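Local coordinates for protein 5-carboxymethyl-2-hydroxymuconate semialdehyde dehydrogenase (Thermus thermophilus, PDB 2D4E) that probably oxidises 5-carboxymethyl-2-hydroxymuconate semialdehyde to the corresponding acid with NAD as cofactor, as a tetrameric member of the aldehyde dehydrogenase family, at residues T83-R88 with Y138-M143; W154-V159 with L498-L503. All blocks are in the same frame, centred on the assembly; numbering follows the deposited sequence.

Overall arrangement
Contact 1 and contact 2 lie on the same side of the chain's centre, about 20 Å apart between their centres. Contact 1 joins the start of helix 85-101 to the loop after helix 118-136. That loop runs into strand 145-147 and then into strand 154-162 of contact 2. The two contacts touch where M143 O packs against V159 CB at 3.7 Å. Contact 2 stands further out, its centre about 36 Å from the centre of the chain, against about 25 Å for contact 1. Both meet the second subunit. Neither contact contributes to the NAD pocket. Together they lead from the helical body to the strands of the tetramer interface.

Contact 1: T83-R88 with Y138-M143; sequences TKAKER and YAEHAM
A85 and E140 bring the two backbones together, with their CA atoms 5.0 Å apart. Segment 83-88 enters helix 85-101, with K84 at the N-cap position. Segment 138-143 lies in the loop between helix 118-136 and strand 145-147. No hydrogen bond joins the two segments, so the fit rests on van der Waals contact. The methyl of A85 points at the loop and sits 3.4 Å from A139 O. It also lies against E140, with A85 CB 3.8 Å from E140 CG. The A139 methyl points back at the helix, and A139 CB is 3.9 Å from A85 O. In the aldehyde dehydrogenase fold of this chain, the contact ties two neighbouring parts of the helical body, the loop leading on to the interface strands. D151 of the second subunit accepts a hydrogen bond from A85 N, so the same helix start also meets a neighbouring chain. E140 lies alongside K86, both side chains pointing the same way. Its carboxylate reaches the root of the lysine, with E140 OE1 3.4 Å from K86 CA. K86 CG stands anti to the backbone N (chi1 179°) and the chain runs on extended. This carries the ammonium past the carboxylate: K86 NZ is 6.4 Å from E140 OE1, and the charges do not pair. R88 bends at chi3 (-58°), which brings A85 CA over one face of the guanidinium, toward the rim, and R88 NH2 to 3.8 Å from A139 O, not a hydrogen bond. R88 NH1 makes a weak bond of 3.5 Å to T83 OG1, while NH2 binds A188 O.

Contact 2: W154-V159 with L498-L503; sequences WLYYTV and LKTIAL
Y157 and I501 form the middle hydrogen-bonded pair of two antiparallel strands, whose axes approach to 4.7 Å. Six backbone bonds join the strands, two each at L155-L503, Y157-I501 and V159-K499. The bond from I501 N to Y157 O is 2.8 Å long and nearly straight (171°).

Apolar contacts follow the two faces. Y157 CG sits between its backbone N and carbonyl carbon (chi1 70°), which lays the ring across I501. A CH-pi contact results, with I501 CB 3.8 Å from the Y157 ring centroid, while L503 CD2 meets the ring edge. Replacing Y157 by alanine is likely to leave I501 CB without this ring and H450 of the fourth subunit without its phenolic partner. On the other face, A502 CB lies 3.4 Å from Y156 CD2, and T500 CG2 approaches the edge of that ring.

Polar ends bond across the interface to the fourth subunit: Y156 OH to V468 O, T500 OG1 to P474 O, K499 NZ to L456 O and L454 O. T500, I501 and A502 also pair in parallel with a strand there. Strands 154-162 and 496-504, with strand 145-147 alongside, form the interface arm characteristic of the aldehyde dehydrogenase oligomerisation domain.

Contact 1: T83-R88 with Y138-M143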
ATOM      1  N   THR C  83      -2.023 -25.840   2.892  1.00 24.22           N
ATOM      2  CA  THR C  83      -3.338 -26.036   2.295  1.00 25.24           C
ATOM      3  C   THR C  83      -3.598 -24.826   1.407  1.00 26.24           C
ATOM      4  O   THR C  83      -3.034 -23.754   1.634  1.00 27.73           O
ATOM      5  CB  THR C  83      -4.435 -26.081   3.360  1.00 28.35           C
ATOM      6  OG1 THR C  83      -4.383 -24.871   4.130  1.00 38.15           O
ATOM      7  CG2 THR C  83      -4.249 -27.276   4.278  1.00 17.18           C
ATOM      8  N   LYS C  84      -4.438 -24.989   0.393  1.00 18.81           N
ATOM      9  CA  LYS C  84      -4.742 -23.871  -0.489  1.00 22.95           C
ATOM     10  C   LYS C  84      -5.574 -22.838   0.264  1.00 23.30           C
ATOM     11  O   LYS C  84      -6.528 -23.190   0.966  1.00 21.80           O
ATOM     12  CB  LYS C  84      -5.486 -24.366  -1.731  1.00 27.20           C
ATOM     13  CG  LYS C  84      -4.593 -25.160  -2.667  1.00 30.36           C
ATOM     14  CD  LYS C  84      -5.356 -25.737  -3.835  1.00 37.42           C
ATOM     15  CE  LYS C  84      -4.391 -26.303  -4.863  1.00 45.09           C
ATOM     16  NZ  LYS C  84      -3.380 -27.196  -4.222  1.00 48.65           N
ATOM     17  N   ALA C  85      -5.204 -21.567   0.127  1.00 17.02           N
ATOM     18  CA  ALA C  85      -5.915 -20.494   0.813  1.00 20.35           C
ATOM     19  C   ALA C  85      -7.409 -20.579   0.540  1.00 21.73           C
ATOM     20  O   ALA C  85      -8.219 -20.307   1.414  1.00 22.59           O
ATOM     21  CB  ALA C  85      -5.375 -19.137   0.380  1.00 12.48           C
ATOM     22  N   LYS C  86      -7.766 -20.963  -0.678  1.00 24.43           N
ATOM     23  CA  LYS C  86      -9.165 -21.088  -1.056  1.00 26.30           C
ATOM     24  C   LYS C  86      -9.854 -22.129  -0.175  1.00 26.73           C
ATOM     25  O   LYS C  86     -11.023 -21.977   0.187  1.00 22.41           O
ATOM     26  CB  LYS C  86      -9.272 -21.498  -2.526  1.00 33.40           C
ATOM     27  CG  LYS C  86     -10.695 -21.682  -3.025  1.00 39.69           C
ATOM     28  CD  LYS C  86     -10.705 -22.119  -4.483  1.00 48.91           C
ATOM     29  CE  LYS C  86     -12.121 -22.308  -5.007  1.00 49.38           C
ATOM     30  NZ  LYS C  86     -12.096 -22.658  -6.454  1.00 53.70           N
ATOM     31  N   GLU C  87      -9.121 -23.181   0.175  1.00 20.09           N
ATOM     32  CA  GLU C  87      -9.672 -24.238   1.012  1.00 21.17           C
ATOM     33  C   GLU C  87      -9.801 -23.786   2.467  1.00 24.05           C
ATOM     34  O   GLU C  87     -10.762 -24.151   3.147  1.00 24.25           O
ATOM     35  CB  GLU C  87      -8.800 -25.496   0.922  1.00 18.30           C
ATOM     36  CG  GLU C  87      -9.258 -26.656   1.802  1.00 25.74           C
ATOM     37  CD  GLU C  87     -10.598 -27.255   1.381  1.00 32.37           C
ATOM     38  OE1 GLU C  87     -10.989 -28.286   1.973  1.00 35.09           O
ATOM     39  OE2 GLU C  87     -11.260 -26.708   0.469  1.00 31.50           O
ATOM     40  N   ARG C  88      -8.840 -22.998   2.951  1.00 20.40           N
ATOM     41  CA  ARG C  88      -8.914 -22.511   4.325  1.00 19.01           C
ATOM     42  C   ARG C  88     -10.075 -21.528   4.389  1.00 22.24           C
ATOM     43  O   ARG C  88     -10.785 -21.444   5.393  1.00 20.76           O
ATOM     44  CB  ARG C  88      -7.613 -21.815   4.742  1.00 22.80           C
ATOM     45  CG  ARG C  88      -6.395 -22.728   4.767  1.00 18.03           C
ATOM     46  CD  ARG C  88      -5.312 -22.187   5.693  1.00 20.75           C
ATOM     47  NE  ARG C  88      -4.860 -20.845   5.333  1.00 16.46           N
ATOM     48  CZ  ARG C  88      -4.032 -20.575   4.332  1.00 21.69           C
ATOM     49  NH1 ARG C  88      -3.547 -21.555   3.581  1.00 20.76           N
ATOM     50  NH2 ARG C  88      -3.681 -19.321   4.086  1.00 20.65           N
ATOM     51  N   TYR C 138      -9.403 -12.750   3.695  1.00 18.22           N
ATOM     52  CA  TYR C 138      -8.001 -12.319   3.688  1.00 15.58           C
ATOM     53  C   TYR C 138      -7.042 -13.495   3.459  1.00 18.77           C
ATOM     54  O   TYR C 138      -5.872 -13.298   3.121  1.00 16.01           O
ATOM     55  CB  TYR C 138      -7.634 -11.615   5.002  1.00 13.65           C
ATOM     56  CG  TYR C 138      -8.223 -10.229   5.146  1.00 15.55           C
ATOM     57  CD1 TYR C 138      -9.572 -10.049   5.430  1.00 23.07           C
ATOM     58  CD2 TYR C 138      -7.434  -9.096   4.958  1.00 14.40           C
ATOM     59  CE1 TYR C 138     -10.130  -8.771   5.519  1.00 21.03           C
ATOM     60  CE2 TYR C 138      -7.977  -7.815   5.044  1.00 19.55           C
ATOM     61  CZ  TYR C 138      -9.326  -7.661   5.324  1.00 22.84           C
ATOM     62  OH  TYR C 138      -9.873  -6.402   5.402  1.00 26.24           O
ATOM     63  N   ALA C 139      -7.544 -14.715   3.641  1.00 16.29           N
ATOM     64  CA  ALA C 139      -6.732 -15.914   3.465  1.00 19.10           C
ATOM     65  C   ALA C 139      -6.002 -15.955   2.117  1.00 18.86           C
ATOM     66  O   ALA C 139      -4.806 -16.257   2.056  1.00 18.59           O
ATOM     67  CB  ALA C 139      -7.608 -17.166   3.630  1.00 18.95           C
ATOM     68  N   GLU C 140      -6.713 -15.634   1.042  1.00 17.36           N
ATOM     69  CA  GLU C 140      -6.125 -15.650  -0.295  1.00 21.64           C
ATOM     70  C   GLU C 140      -5.183 -14.486  -0.613  1.00 22.06           C
ATOM     71  O   GLU C 140      -4.614 -14.427  -1.706  1.00 16.33           O
ATOM     72  CB  GLU C 140      -7.234 -15.705  -1.344  1.00 21.69           C
ATOM     73  CG  GLU C 140      -7.949 -17.042  -1.411  1.00 28.76           C
ATOM     74  CD  GLU C 140      -9.200 -16.992  -2.265  1.00 40.96           C
ATOM     75  OE1 GLU C 140      -9.733 -18.071  -2.600  1.00 48.08           O
ATOM     76  OE2 GLU C 140      -9.656 -15.872  -2.594  1.00 49.07           O
ATOM     77  N   HIS C 141      -5.014 -13.569   0.335  1.00 20.61           N
ATOM     78  CA  HIS C 141      -4.130 -12.416   0.138  1.00 20.00           C
ATOM     79  C   HIS C 141      -3.015 -12.437   1.167  1.00 14.94           C
ATOM     80  O   HIS C 141      -2.177 -11.536   1.203  1.00 20.98           O
ATOM     81  CB  HIS C 141      -4.911 -11.108   0.314  1.00 18.02           C
ATOM     82  CG  HIS C 141      -6.019 -10.925  -0.674  1.00 20.35           C
ATOM     83  ND1 HIS C 141      -5.794 -10.587  -1.990  1.00 19.96           N
ATOM     84  CD2 HIS C 141      -7.360 -11.064  -0.545  1.00 20.40           C
ATOM     85  CE1 HIS C 141      -6.948 -10.526  -2.630  1.00 22.12           C
ATOM     86  NE2 HIS C 141      -7.914 -10.811  -1.775  1.00 20.91           N
ATOM     87  N   ALA C 142      -3.007 -13.475   1.995  1.00 14.19           N
ATOM     88  CA  ALA C 142      -2.048 -13.599   3.086  1.00 16.27           C
ATOM     89  C   ALA C 142      -0.559 -13.674   2.744  1.00 19.81           C
ATOM     90  O   ALA C 142       0.280 -13.473   3.622  1.00 19.31           O
ATOM     91  CB  ALA C 142      -2.439 -14.782   3.968  1.00 15.85           C
ATOM     92  N   MET C 143      -0.222 -13.953   1.490  1.00 16.84           N
ATOM     93  CA  MET C 143       1.189 -14.040   1.103  1.00 21.57           C
ATOM     94  C   MET C 143       1.660 -12.782   0.394  1.00 16.28           C
ATOM     95  O   MET C 143       2.851 -12.583   0.190  1.00 15.46           O
ATOM     96  CB  MET C 143       1.421 -15.234   0.167  1.00 16.63           C
ATOM     97  CG  MET C 143       1.115 -16.593   0.774  1.00 20.09           C
ATOM     98  SD  MET C 143       1.413 -17.898  -0.431  1.00 24.90           S
ATOM     99  CE  MET C 143       3.230 -17.904  -0.469  1.00 18.72           C
TER

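Contact 2: W154-V159 with L498-L503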
ATOM      1  N   TRP C 154      18.675  -5.911 -10.858  1.00 22.54           N
ATOM      2  CA  TRP C 154      18.150  -6.774  -9.807  1.00 19.02           C
ATOM      3  C   TRP C 154      16.648  -6.741  -9.666  1.00 18.36           C
ATOM      4  O   TRP C 154      15.990  -5.768 -10.038  1.00 16.08           O
ATOM      5  CB  TRP C 154      18.714  -6.381  -8.436  1.00 21.97           C
ATOM      6  CG  TRP C 154      20.140  -6.661  -8.241  1.00 28.70           C
ATOM      7  CD1 TRP C 154      21.191  -5.901  -8.655  1.00 31.66           C
ATOM      8  CD2 TRP C 154      20.696  -7.817  -7.612  1.00 26.35           C
ATOM      9  NE1 TRP C 154      22.377  -6.517  -8.326  1.00 33.87           N
ATOM     10  CE2 TRP C 154      22.102  -7.695  -7.685  1.00 31.32           C
ATOM     11  CE3 TRP C 154      20.142  -8.945  -6.995  1.00 23.52           C
ATOM     12  CZ2 TRP C 154      22.966  -8.662  -7.166  1.00 26.51           C
ATOM     13  CZ3 TRP C 154      20.999  -9.906  -6.479  1.00 31.82           C
ATOM     14  CH2 TRP C 154      22.399  -9.757  -6.568  1.00 27.76           C
ATOM     15  N   LEU C 155      16.124  -7.823  -9.106  1.00 16.37           N
ATOM     16  CA  LEU C 155      14.713  -7.933  -8.793  1.00 20.93           C
ATOM     17  C   LEU C 155      14.650  -8.414  -7.351  1.00 19.57           C
ATOM     18  O   LEU C 155      15.194  -9.465  -7.020  1.00 18.54           O
ATOM     19  CB  LEU C 155      13.978  -8.956  -9.665  1.00 16.25           C
ATOM     20  CG  LEU C 155      12.563  -9.202  -9.095  1.00 24.66           C
ATOM     21  CD1 LEU C 155      11.760  -7.889  -9.128  1.00 21.78           C
ATOM     22  CD2 LEU C 155      11.834 -10.286  -9.875  1.00 13.11           C
ATOM     23  N   TYR C 156      14.040  -7.613  -6.488  1.00 16.61           N
ATOM     24  CA  TYR C 156      13.841  -8.003  -5.104  1.00 15.21           C
ATOM     25  C   TYR C 156      12.330  -8.028  -4.975  1.00 16.78           C
ATOM     26  O   TYR C 156      11.644  -7.125  -5.462  1.00 15.95           O
ATOM     27  CB  TYR C 156      14.374  -6.964  -4.108  1.00 14.37           C
ATOM     28  CG  TYR C 156      15.870  -6.798  -4.060  1.00 18.68           C
ATOM     29  CD1 TYR C 156      16.540  -6.046  -5.028  1.00 22.04           C
ATOM     30  CD2 TYR C 156      16.618  -7.364  -3.027  1.00 13.87           C
ATOM     31  CE1 TYR C 156      17.923  -5.859  -4.963  1.00 22.02           C
ATOM     32  CE2 TYR C 156      17.996  -7.183  -2.956  1.00 19.59           C
ATOM     33  CZ  TYR C 156      18.643  -6.430  -3.925  1.00 19.28           C
ATOM     34  OH  TYR C 156      20.005  -6.249  -3.859  1.00 20.67           O
ATOM     35  N   TYR C 157      11.801  -9.064  -4.345  1.00 16.03           N
ATOM     36  CA  TYR C 157      10.374  -9.125  -4.140  1.00 17.11           C
ATOM     37  C   TYR C 157      10.162  -9.712  -2.763  1.00 17.26           C
ATOM     38  O   TYR C 157      11.015 -10.431  -2.250  1.00 16.43           O
ATOM     39  CB  TYR C 157       9.684  -9.944  -5.247  1.00 15.01           C
ATOM     40  CG  TYR C 157       9.932 -11.436  -5.250  1.00 14.16           C
ATOM     41  CD1 TYR C 157       9.153 -12.293  -4.472  1.00 13.51           C
ATOM     42  CD2 TYR C 157      10.906 -11.999  -6.073  1.00 14.50           C
ATOM     43  CE1 TYR C 157       9.331 -13.678  -4.518  1.00 10.13           C
ATOM     44  CE2 TYR C 157      11.095 -13.383  -6.127  1.00 16.47           C
ATOM     45  CZ  TYR C 157      10.301 -14.214  -5.347  1.00 15.23           C
ATOM     46  OH  TYR C 157      10.468 -15.577  -5.404  1.00 14.01           O
ATOM     47  N   THR C 158       9.041  -9.370  -2.146  1.00 13.84           N
ATOM     48  CA  THR C 158       8.751  -9.860  -0.816  1.00 13.29           C
ATOM     49  C   THR C 158       7.440 -10.627  -0.769  1.00 13.16           C
ATOM     50  O   THR C 158       6.497 -10.325  -1.505  1.00 15.18           O
ATOM     51  CB  THR C 158       8.665  -8.696   0.184  1.00 14.63           C
ATOM     52  OG1 THR C 158       7.669  -7.771  -0.263  1.00 19.03           O
ATOM     53  CG2 THR C 158      10.006  -7.974   0.292  1.00 10.89           C
ATOM     54  N   VAL C 159       7.398 -11.624   0.103  1.00 14.58           N
ATOM     55  CA  VAL C 159       6.202 -12.425   0.300  1.00 15.91           C
ATOM     56  C   VAL C 159       6.082 -12.673   1.800  1.00 13.94           C
ATOM     57  O   VAL C 159       7.006 -12.392   2.559  1.00 15.32           O
ATOM     58  CB  VAL C 159       6.291 -13.787  -0.441  1.00 13.20           C
ATOM     59  CG1 VAL C 159       6.455 -13.554  -1.936  1.00 13.56           C
ATOM     60  CG2 VAL C 159       7.458 -14.606   0.107  1.00 10.83           C
ATOM     61  N   LEU C 498       7.734 -11.929   7.033  1.00 17.07           N
ATOM     62  CA  LEU C 498       8.107 -11.298   5.776  1.00 15.32           C
ATOM     63  C   LEU C 498       9.378 -11.972   5.271  1.00 16.78           C
ATOM     64  O   LEU C 498      10.204 -12.440   6.057  1.00 16.51           O
ATOM     65  CB  LEU C 498       8.367  -9.799   5.968  1.00 17.15           C
ATOM     66  CG  LEU C 498       7.145  -8.868   5.970  1.00 22.99           C
ATOM     67  CD1 LEU C 498       7.525  -7.514   6.572  1.00 18.58           C
ATOM     68  CD2 LEU C 498       6.619  -8.710   4.544  1.00 17.30           C
ATOM     69  N   LYS C 499       9.522 -12.026   3.955  1.00 15.23           N
ATOM     70  CA  LYS C 499      10.692 -12.632   3.354  1.00 18.31           C
ATOM     71  C   LYS C 499      11.104 -11.817   2.140  1.00 20.01           C
ATOM     72  O   LYS C 499      10.274 -11.515   1.277  1.00 18.89           O
ATOM     73  CB  LYS C 499      10.395 -14.075   2.932  1.00 16.62           C
ATOM     74  CG  LYS C 499      11.611 -14.812   2.379  1.00 20.74           C
ATOM     75  CD  LYS C 499      11.276 -16.233   1.920  1.00 18.84           C
ATOM     76  CE  LYS C 499      10.872 -17.122   3.085  1.00 22.19           C
ATOM     77  NZ  LYS C 499      10.701 -18.531   2.655  1.00 21.36           N
ATOM     78  N   THR C 500      12.380 -11.440   2.086  1.00 18.23           N
ATOM     79  CA  THR C 500      12.887 -10.679   0.954  1.00 19.66           C
ATOM     80  C   THR C 500      13.680 -11.630   0.061  1.00 20.81           C
ATOM     81  O   THR C 500      14.639 -12.260   0.504  1.00 20.03           O
ATOM     82  CB  THR C 500      13.796  -9.510   1.410  1.00 19.01           C
ATOM     83  OG1 THR C 500      13.018  -8.560   2.153  1.00 19.74           O
ATOM     84  CG2 THR C 500      14.417  -8.811   0.201  1.00 13.20           C
ATOM     85  N   ILE C 501      13.259 -11.743  -1.193  1.00 21.65           N
ATOM     86  CA  ILE C 501      13.926 -12.619  -2.142  1.00 17.65           C
ATOM     87  C   ILE C 501      14.592 -11.776  -3.220  1.00 20.02           C
ATOM     88  O   ILE C 501      13.966 -10.896  -3.815  1.00 17.70           O
ATOM     89  CB  ILE C 501      12.920 -13.601  -2.779  1.00 18.45           C
ATOM     90  CG1 ILE C 501      12.330 -14.497  -1.686  1.00 16.37           C
ATOM     91  CG2 ILE C 501      13.613 -14.439  -3.856  1.00 12.41           C
ATOM     92  CD1 ILE C 501      11.140 -15.311  -2.121  1.00 24.49           C
ATOM     93  N   ALA C 502      15.865 -12.056  -3.465  1.00 18.77           N
ATOM     94  CA  ALA C 502      16.638 -11.312  -4.447  1.00 22.24           C
ATOM     95  C   ALA C 502      17.264 -12.209  -5.510  1.00 22.58           C
ATOM     96  O   ALA C 502      17.648 -13.352  -5.242  1.00 21.62           O
ATOM     97  CB  ALA C 502      17.736 -10.514  -3.738  1.00 14.67           C
ATOM     98  N   LEU C 503      17.353 -11.679  -6.722  1.00 18.03           N
ATOM     99  CA  LEU C 503      17.968 -12.395  -7.828  1.00 24.24           C
ATOM    100  C   LEU C 503      18.447 -11.376  -8.847  1.00 23.28           C
ATOM    101  O   LEU C 503      17.739 -10.414  -9.157  1.00 19.82           O
ATOM    102  CB  LEU C 503      16.978 -13.343  -8.503  1.00 24.20           C
ATOM    103  CG  LEU C 503      15.693 -12.694  -9.009  1.00 27.81           C
ATOM    104  CD1 LEU C 503      15.029 -13.577 -10.045  1.00 32.73           C
ATOM    105  CD2 LEU C 503      14.771 -12.454  -7.831  1.00 31.77           C
TER